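Local coordinates for protein flavodoxin (Methanosarcina acetivorans C2A, PDB 5WID) that probably serves as an electron-transfer protein, binding flavin mononucleotide as its redox cofactor in an open alpha/beta flavodoxin fold, at residues A[1-6]-A[23-28]; A[50-55]-A[135-140]; A[102-105]-A[110-113]; A[81-86]-A[139-144]. One frame throughout, in Å; residues are numbered along the deposited sequence.

All four contacts lean a helix against the same central sheet. Contacts 1, 2 and 4 lie on one face: contact 1 brings in helix 13-27, while contacts 2 and 4 use successive turns of helix 124-143, sharing Glu139 and Lys140, on the neighbouring strands 50-58 and 83-90. Contact 3 sets helix 96-106 against strand 110-119 on the other face, near an edge of the sheet. Contacts 1 and 2 are buried and purely apolar across the interface, each resting on one isoleucine. Contact 4 is also buried but takes in a lysine alkyl chain at its margin. Contact 3 is partly exposed, and two waters supplement its valine packing.

Contact 1 of 4, residues A[1-6]-A[23-28]; sequences MKAIVV and NGIESK
The helical turn around Ile25 lies over the strand at Ala3, with 7.8 Å between their CA atoms, and no hydrogen bond joins 1-6 to 23-28. Ala3 and Val5, two residues apart on the same face of the strand, both direct their CB atoms at the helix, and Ile25 points back between them. The far end of the isoleucine does most of the touching: its CD1 methyl lies 3.8 Å from Val5 CG2 and 3.9 Å from Ala3 CB. The branch methyl, Ile25 CG2, adds a looser touch at 4.1 Å from Ala3 CB. Ile25 CG1 stands opposite the carbonyl carbon (chi1 -64°) and the chain runs on extended (chi2 166°), which carries CD1 out to the strand. The Val5 and Ile25 side chains slide past each other in opposite directions. On the helix, Ser27 OG turns back to Gly24 O at 2.7 Å, a bond within the last turn and away from the apolar contact. Ile25 also touches Val32 of the next strand, while Ile4 faces the other side of the sheet, toward helix 42-47. Strand 2-8, helix 13-27 and strand 31-36 form a beta-alpha-beta crossover of the flavodoxin fold; the loop after its first strand and the first residues of its helix carry FMN-binding residues Ser9 to Thr14, and the Val5 side chain is about 12 Å from the flavin nucleotide.

Contact 2 of 4, residues A[50-55]-A[135-140]; sequences AIAVGS and IDIAEK
Ile137 makes the whole apolar contact from the helix side, spanning Ala50 and Ala52 with its two methyl groups. Its CG2 branch lies 3.7 Å from Ala50 CB, and its CD1 methyl rests at 4.1 Å from Ala52 CB. The two methyls are shared out by the first torsion (chi1 -68°): CG2 lies opposite the backbone N, whereas CG1 stands beside it and carries CD1 along to the second alanine. With methyl groups as their only side chains, the alanines let the helix come close, and the CA atoms of Ala50 and Ile137 are 7.3 Å apart. All three residues are buried.

No hydrogen bond crosses between the two; the helix bonds within itself and the strand to its neighbours in the sheet. In the helix, Glu139 N bonds to Ile135 O at 2.9 Å, and Lys140 N to Asp136 O at 3.0 Å. Asp136 forms a salt bridge through OD1 with Arg132 one turn earlier. The strand spends its backbone groups on the sheet, Ala50 and Ala52 pairing with Ile4 on one flank and Ile51 with Ile83 and Ala85 on the other.

Strand 50-58 therefore runs between strands 2-8 and 83-90, and Ile137 reaches over to Ala85 on the latter as well. While Ala50 and Ala52 face helix 124-143, Ile51 and Val53 point to the opposite side of the sheet, where helices 64-76 and 96-106 cover them.

Contact 3 of 4, residues A[102-105]-A[110-113]; sequences EKMR and TVMD
Val111 packs its CG2 methyl between Met104 and Arg105, at the point where a short turn leads from helix 96-106 into strand 110-119 and completes a beta-alpha-beta unit of the flavodoxin fold. The closest approach is to Met104 CB, 3.5 Å from Val111 CG2. Arg105 CG follows at 3.7 Å from the same methyl, and both long side chains cross the valine at about a right angle. With CG2 beside its own backbone N, Val111 has its other methyl, CG1, opposite that N (chi1 174°), and Arg105 NH2 passes 4.0 Å from it. The arginine touches the valine through CG and, obliquely, through its guanidinium, its chain extended from CG to NE.

Farther out, Met104 bends at its last torsion (chi3 143°) and takes its CE methyl away from Val111 toward Val53 of the central strand, while its side chain also meets Met70 of helix 64-76. Backbone pairing of Thr110 with Lys82 and Gly84 fixes the start of the strand.

On the exposed side, two waters tie the arginine to the strand. One accepts from Val111 N and, weakly, from Arg105 NE. The other lies in the guanidinium plane at its edge, accepts from Arg105 NH2 at 3.0 Å, and donates to Val111 O and to Asp113 OD1, each at 2.8 Å.

Contact 4 of 4, residues A[81-86]-A[139-144]; sequences GKIGAA and EKVKHK
Lys142 NZ, on the helix beside the residues that receive Ile83, is gripped by the carbonyl oxygen of Lys28 and, more loosely, by Glu139 OE2 in a long salt bridge of 3.6 Å. These polar partners lie on the flank toward the end of helix 13-27; the side turned to the strand is apolar. There Ile83 reaches in with its CD1 methyl, which meets Lys140 CG at 3.6 Å and Val141 CG2 at 3.9 Å. The same methyl lies 3.8 Å from Val141 N, close against the helix backbone as well as the side chains. Ile83 CG1 joins in at 3.8 Å from Lys140 CG, so the isoleucine and the inner part of the lysine chain overlap along more than one atom.

Lys140 makes this contact only with its first carbons. CG stands opposite the backbone N (chi1 -169°), beside Ile83, and then two successive bends, at chi2 and chi3, lead the amino group away to the protein surface. In the flavodoxin fold, helix 124-143 closes the chain by running back across the sheet, and this contact joins its last turns to the start of strand 83-90. Ile83 also touches Ala50 on the adjacent strand 50-58, which Val141 meets too, and Met112 on strand 110-119, which Lys140 meets too.

The backbone of Ile83 is paired with Ile51, and Gly84 with Thr110 and Met112. Just before the strand, Lys82 NZ donates to the backbone oxygens of Lys46 and Ala48.

Contact 1 of 4, residues A[1-6]-A[23-28]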
# COMPACT_ATOMS: atom_id res chain seq x y z
N MET A 1 -14.07 11.57 -0.52
CA MET A 1 -12.81 11.22 -1.17
C MET A 1 -12.50 9.74 -0.94
O MET A 1 -13.22 9.07 -0.21
CB MET A 1 -11.69 12.11 -0.67
CG MET A 1 -11.69 13.48 -1.35
SD MET A 1 -10.42 14.59 -0.73
CE MET A 1 -10.94 14.72 0.99
N LYS A 2 -11.42 9.24 -1.55
CA LYS A 2 -11.30 7.80 -1.76
C LYS A 2 -9.84 7.36 -1.69
O LYS A 2 -8.96 8.01 -2.27
CB LYS A 2 -11.90 7.41 -3.11
CG LYS A 2 -11.78 5.95 -3.48
CD LYS A 2 -12.46 5.06 -2.46
CE LYS A 2 -12.65 3.66 -3.00
NZ LYS A 2 -11.54 3.30 -3.93
N ALA A 3 -9.59 6.27 -0.98
CA ALA A 3 -8.28 5.65 -0.93
C ALA A 3 -8.38 4.22 -1.43
O ALA A 3 -9.44 3.59 -1.34
CB ALA A 3 -7.70 5.66 0.49
N ILE A 4 -7.27 3.70 -1.94
CA ILE A 4 -7.22 2.31 -2.37
C ILE A 4 -5.97 1.68 -1.76
O ILE A 4 -4.90 2.31 -1.73
CB ILE A 4 -7.25 2.19 -3.91
CG1 ILE A 4 -7.27 0.73 -4.35
CG2 ILE A 4 -6.10 2.92 -4.56
CD1 ILE A 4 -8.09 0.56 -5.63
N VAL A 5 -6.12 0.48 -1.21
CA VAL A 5 -5.02 -0.27 -0.60
C VAL A 5 -4.85 -1.53 -1.45
O VAL A 5 -5.72 -2.41 -1.44
CB VAL A 5 -5.29 -0.63 0.86
CG1 VAL A 5 -4.06 -1.34 1.46
CG2 VAL A 5 -5.69 0.61 1.69
N VAL A 6 -3.75 -1.59 -2.21
CA VAL A 6 -3.51 -2.64 -3.20
C VAL A 6 -2.37 -3.51 -2.69
O VAL A 6 -1.36 -2.98 -2.23
CB VAL A 6 -3.12 -2.04 -4.57
CG1 VAL A 6 -2.89 -3.17 -5.61
CG2 VAL A 6 -4.16 -1.04 -5.03
N ASN A 23 -9.03 -0.73 7.45
CA ASN A 23 -9.86 -0.50 8.63
C ASN A 23 -9.55 0.87 9.24
O ASN A 23 -10.46 1.58 9.69
CB ASN A 23 -9.62 -1.62 9.65
CG ASN A 23 -10.39 -1.44 10.94
OD1 ASN A 23 -9.88 -0.90 11.91
ND2 ASN A 23 -11.63 -1.92 10.96
N GLY A 24 -8.27 1.24 9.29
CA GLY A 24 -7.91 2.55 9.81
C GLY A 24 -8.44 3.68 8.94
O GLY A 24 -8.91 4.70 9.46
N ILE A 25 -8.37 3.52 7.62
CA ILE A 25 -8.91 4.54 6.72
C ILE A 25 -10.42 4.66 6.92
O ILE A 25 -10.96 5.77 7.05
CB ILE A 25 -8.56 4.22 5.25
CG1 ILE A 25 -7.05 4.28 5.02
CG2 ILE A 25 -9.26 5.21 4.29
CD1 ILE A 25 -6.63 3.66 3.70
N GLU A 26 -11.12 3.52 6.98
CA GLU A 26 -12.57 3.53 7.23
C GLU A 26 -12.90 4.27 8.52
O GLU A 26 -13.92 4.97 8.60
CB GLU A 26 -13.11 2.10 7.34
CG GLU A 26 -13.30 1.36 6.05
CD GLU A 26 -13.57 -0.13 6.25
OE1 GLU A 26 -13.63 -0.58 7.42
OE2 GLU A 26 -13.72 -0.84 5.24
N SER A 27 -12.09 4.07 9.56
CA SER A 27 -12.40 4.62 10.88
C SER A 27 -12.45 6.14 10.87
O SER A 27 -13.01 6.74 11.80
CB SER A 27 -11.38 4.13 11.91
OG SER A 27 -10.15 4.85 11.84
N LYS A 28 -11.88 6.79 9.85
CA LYS A 28 -11.91 8.24 9.72
C LYS A 28 -12.88 8.70 8.65
O LYS A 28 -12.79 9.85 8.18
CB LYS A 28 -10.50 8.77 9.45
CG LYS A 28 -9.48 8.42 10.52
CD LYS A 28 -10.04 8.59 11.91
CE LYS A 28 -9.78 9.97 12.44
NZ LYS A 28 -10.02 10.07 13.90

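Contact 2 of 4, residues A[50-55]-A[135-140]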
# COMPACT_ATOMS: atom_id res chain seq x y z
N ALA A 50 -5.50 8.63 -2.68
CA ALA A 50 -4.36 8.01 -2.02
C ALA A 50 -4.29 6.55 -2.44
O ALA A 50 -5.32 5.88 -2.52
CB ALA A 50 -4.45 8.10 -0.48
N ILE A 51 -3.08 6.08 -2.71
CA ILE A 51 -2.85 4.70 -3.14
C ILE A 51 -1.76 4.12 -2.26
O ILE A 51 -0.61 4.59 -2.30
CB ILE A 51 -2.44 4.62 -4.62
CG1 ILE A 51 -3.54 5.22 -5.51
CG2 ILE A 51 -2.15 3.16 -5.01
CD1 ILE A 51 -3.08 5.51 -6.96
N ALA A 52 -2.11 3.10 -1.47
CA ALA A 52 -1.14 2.35 -0.67
C ALA A 52 -0.87 1.04 -1.38
O ALA A 52 -1.80 0.39 -1.87
CB ALA A 52 -1.68 2.10 0.75
N VAL A 53 0.40 0.66 -1.48
CA VAL A 53 0.79 -0.55 -2.22
C VAL A 53 1.65 -1.42 -1.32
O VAL A 53 2.62 -0.93 -0.72
CB VAL A 53 1.54 -0.21 -3.51
CG1 VAL A 53 2.01 -1.48 -4.22
CG2 VAL A 53 0.63 0.62 -4.46
N GLY A 54 1.32 -2.71 -1.24
CA GLY A 54 2.04 -3.63 -0.39
C GLY A 54 2.42 -4.91 -1.11
O GLY A 54 1.69 -5.42 -1.95
N SER A 55 3.59 -5.44 -0.74
CA SER A 55 4.05 -6.72 -1.24
C SER A 55 4.96 -7.36 -0.21
O SER A 55 5.70 -6.67 0.50
CB SER A 55 4.82 -6.59 -2.57
OG SER A 55 5.31 -7.86 -2.99
N ILE A 135 -5.20 5.35 9.44
CA ILE A 135 -5.70 6.60 10.01
C ILE A 135 -4.91 7.77 9.45
O ILE A 135 -5.49 8.78 9.02
CB ILE A 135 -5.62 6.58 11.55
CG1 ILE A 135 -6.63 5.58 12.13
CG2 ILE A 135 -5.87 7.98 12.13
CD1 ILE A 135 -6.39 5.23 13.61
N ASP A 136 -3.58 7.65 9.42
CA ASP A 136 -2.74 8.73 8.90
C ASP A 136 -3.05 9.01 7.44
O ASP A 136 -3.08 10.18 7.02
CB ASP A 136 -1.25 8.40 9.06
CG ASP A 136 -0.79 8.38 10.52
OD1 ASP A 136 -1.51 8.88 11.42
OD2 ASP A 136 0.32 7.86 10.75
N ILE A 137 -3.25 7.96 6.63
CA ILE A 137 -3.61 8.16 5.23
C ILE A 137 -4.92 8.93 5.11
O ILE A 137 -5.03 9.88 4.33
CB ILE A 137 -3.69 6.81 4.49
CG1 ILE A 137 -2.31 6.16 4.36
CG2 ILE A 137 -4.30 7.01 3.10
CD1 ILE A 137 -2.40 4.69 3.88
N ALA A 138 -5.92 8.53 5.89
CA ALA A 138 -7.21 9.22 5.84
C ALA A 138 -7.06 10.69 6.22
O ALA A 138 -7.65 11.57 5.59
CB ALA A 138 -8.21 8.52 6.75
N GLU A 139 -6.26 10.98 7.25
CA GLU A 139 -6.10 12.37 7.68
C GLU A 139 -5.39 13.19 6.61
O GLU A 139 -5.73 14.36 6.40
CB GLU A 139 -5.35 12.42 9.00
CG GLU A 139 -6.19 11.96 10.19
CD GLU A 139 -7.47 12.77 10.33
OE1 GLU A 139 -7.44 14.00 10.11
OE2 GLU A 139 -8.52 12.17 10.65
N LYS A 140 -4.42 12.59 5.93
CA LYS A 140 -3.74 13.26 4.83
C LYS A 140 -4.70 13.55 3.69
O LYS A 140 -4.69 14.65 3.12
CB LYS A 140 -2.56 12.41 4.35
CG LYS A 140 -1.61 13.11 3.40
CD LYS A 140 -0.80 14.18 4.11
CE LYS A 140 0.33 13.57 4.92
NZ LYS A 140 1.22 14.61 5.50

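Contact 3 of 4, residues A[102-105]-A[110-113]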
# COMPACT_ATOMS: atom_id res chain seq x y z
N GLU A 102 10.32 3.76 -3.24
CA GLU A 102 11.21 4.43 -4.18
C GLU A 102 10.55 4.55 -5.56
O GLU A 102 10.64 5.60 -6.20
CB GLU A 102 12.54 3.67 -4.27
CG GLU A 102 13.47 4.01 -3.12
CD GLU A 102 14.60 2.99 -2.93
OE1 GLU A 102 14.91 2.26 -3.89
OE2 GLU A 102 15.17 2.95 -1.82
N LYS A 103 9.89 3.48 -6.02
CA LYS A 103 9.17 3.54 -7.28
C LYS A 103 8.09 4.61 -7.26
O LYS A 103 7.95 5.37 -8.23
CB LYS A 103 8.51 2.19 -7.58
CG LYS A 103 9.26 1.30 -8.53
CD LYS A 103 8.36 0.15 -8.95
CE LYS A 103 9.20 -1.05 -9.32
NZ LYS A 103 10.09 -0.71 -10.44
N MET A 104 7.32 4.69 -6.17
CA MET A 104 6.27 5.70 -6.07
C MET A 104 6.85 7.11 -6.16
O MET A 104 6.28 7.97 -6.84
CB MET A 104 5.50 5.53 -4.77
CG MET A 104 4.68 4.26 -4.73
SD MET A 104 3.86 4.16 -3.12
CE MET A 104 2.30 3.46 -3.61
N ARG A 105 7.96 7.36 -5.47
CA ARG A 105 8.57 8.69 -5.52
C ARG A 105 9.04 9.02 -6.93
O ARG A 105 8.86 10.15 -7.40
CB ARG A 105 9.73 8.78 -4.52
CG ARG A 105 9.27 8.78 -3.07
CD ARG A 105 10.39 9.10 -2.09
NE ARG A 105 9.99 8.82 -0.72
CZ ARG A 105 10.35 7.72 -0.04
NH1 ARG A 105 11.15 6.83 -0.62
NH2 ARG A 105 9.94 7.53 1.20
N THR A 110 3.81 11.58 -3.54
CA THR A 110 4.33 11.97 -2.24
C THR A 110 4.04 10.83 -1.28
O THR A 110 2.89 10.62 -0.89
CB THR A 110 3.71 13.27 -1.74
OG1 THR A 110 3.97 14.31 -2.68
CG2 THR A 110 4.31 13.65 -0.39
N VAL A 111 5.09 10.11 -0.91
CA VAL A 111 4.98 8.90 -0.10
C VAL A 111 4.97 9.30 1.37
O VAL A 111 5.90 9.96 1.85
CB VAL A 111 6.11 7.92 -0.40
CG1 VAL A 111 6.05 6.72 0.56
CG2 VAL A 111 6.03 7.46 -1.84
N MET A 112 3.94 8.89 2.08
CA MET A 112 3.86 9.16 3.50
C MET A 112 4.87 8.34 4.29
O MET A 112 5.20 7.20 3.93
CB MET A 112 2.47 8.84 4.01
CG MET A 112 1.45 9.81 3.53
SD MET A 112 -0.09 9.38 4.28
CE MET A 112 0.36 9.19 5.99
N ASP A 113 5.35 8.92 5.36
CA ASP A 113 5.97 8.11 6.39
C ASP A 113 4.88 7.61 7.35
O ASP A 113 3.90 8.32 7.59
CB ASP A 113 6.99 8.92 7.19
CG ASP A 113 8.15 9.41 6.35
OD1 ASP A 113 8.78 8.60 5.65
OD2 ASP A 113 8.45 10.61 6.44
O HOH W 1 7.81 11.09 -1.08
O HOH W 2 8.33 9.31 3.00

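Contact 4 of 4, residues A[81-86]-A[139-144]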
# COMPACT_ATOMS: atom_id res chain seq x y z
N GLY A 81 1.60 13.62 -7.93
CA GLY A 81 1.01 14.48 -6.93
C GLY A 81 0.10 13.78 -5.93
O GLY A 81 -0.37 14.43 -4.98
N LYS A 82 -0.18 12.49 -6.11
CA LYS A 82 -1.08 11.79 -5.21
C LYS A 82 -0.34 11.31 -3.97
O LYS A 82 0.88 11.16 -3.95
CB LYS A 82 -1.72 10.59 -5.90
CG LYS A 82 -2.70 10.96 -6.99
CD LYS A 82 -3.48 9.73 -7.43
CE LYS A 82 -4.51 10.09 -8.48
NZ LYS A 82 -5.35 8.90 -8.82
N ILE A 83 -1.13 11.07 -2.92
CA ILE A 83 -0.61 10.50 -1.68
C ILE A 83 -0.30 9.03 -1.92
O ILE A 83 -1.16 8.27 -2.40
CB ILE A 83 -1.63 10.66 -0.55
CG1 ILE A 83 -1.92 12.15 -0.29
CG2 ILE A 83 -1.16 9.91 0.70
CD1 ILE A 83 -3.31 12.38 0.30
N GLY A 84 0.91 8.61 -1.59
CA GLY A 84 1.25 7.20 -1.64
C GLY A 84 1.65 6.65 -0.29
O GLY A 84 2.02 7.41 0.61
N ALA A 85 1.56 5.33 -0.13
CA ALA A 85 2.05 4.65 1.07
C ALA A 85 2.54 3.27 0.65
O ALA A 85 2.03 2.67 -0.29
CB ALA A 85 0.97 4.54 2.16
N ALA A 86 3.54 2.76 1.37
CA ALA A 86 4.18 1.50 1.00
C ALA A 86 4.27 0.60 2.22
O ALA A 86 4.57 1.08 3.32
CB ALA A 86 5.60 1.76 0.43
N GLU A 139 -6.26 10.98 7.25
CA GLU A 139 -6.10 12.37 7.68
C GLU A 139 -5.39 13.19 6.61
O GLU A 139 -5.73 14.36 6.40
CB GLU A 139 -5.35 12.42 9.00
CG GLU A 139 -6.19 11.96 10.19
CD GLU A 139 -7.47 12.77 10.33
OE1 GLU A 139 -7.44 14.00 10.11
OE2 GLU A 139 -8.52 12.17 10.65
N LYS A 140 -4.42 12.59 5.93
CA LYS A 140 -3.74 13.26 4.83
C LYS A 140 -4.70 13.55 3.69
O LYS A 140 -4.69 14.65 3.12
CB LYS A 140 -2.56 12.41 4.35
CG LYS A 140 -1.61 13.11 3.40
CD LYS A 140 -0.80 14.18 4.11
CE LYS A 140 0.33 13.57 4.92
NZ LYS A 140 1.22 14.61 5.50
N VAL A 141 -5.54 12.57 3.35
CA VAL A 141 -6.54 12.77 2.30
C VAL A 141 -7.47 13.93 2.65
O VAL A 141 -7.72 14.82 1.83
CB VAL A 141 -7.34 11.47 2.07
CG1 VAL A 141 -8.60 11.73 1.25
CG2 VAL A 141 -6.47 10.43 1.38
N LYS A 142 -7.98 13.93 3.88
CA LYS A 142 -8.94 14.96 4.27
C LYS A 142 -8.28 16.33 4.38
O LYS A 142 -8.95 17.35 4.16
CB LYS A 142 -9.60 14.57 5.59
CG LYS A 142 -10.45 13.31 5.48
CD LYS A 142 -11.43 13.16 6.62
CE LYS A 142 -10.73 12.83 7.92
NZ LYS A 142 -11.70 12.44 8.98
N HIS A 143 -6.99 16.37 4.71
CA HIS A 143 -6.30 17.65 4.80
C HIS A 143 -6.15 18.30 3.43
O HIS A 143 -6.07 19.53 3.33
CB HIS A 143 -4.93 17.47 5.45
CG HIS A 143 -4.11 18.72 5.50
ND1 HIS A 143 -3.11 19.00 4.60
CD2 HIS A 143 -4.15 19.78 6.35
CE1 HIS A 143 -2.56 20.17 4.89
NE2 HIS A 143 -3.18 20.66 5.95
N LYS A 144 -6.12 17.51 2.36
CA LYS A 144 -6.00 18.03 1.01
C LYS A 144 -7.38 18.20 0.37
O LYS A 144 -8.06 19.20 0.58
CB LYS A 144 -5.12 17.11 0.16
CG LYS A 144 -5.38 17.20 -1.33
CD LYS A 144 -5.54 15.82 -1.95
CE LYS A 144 -5.76 15.92 -3.45
NZ LYS A 144 -7.10 16.48 -3.80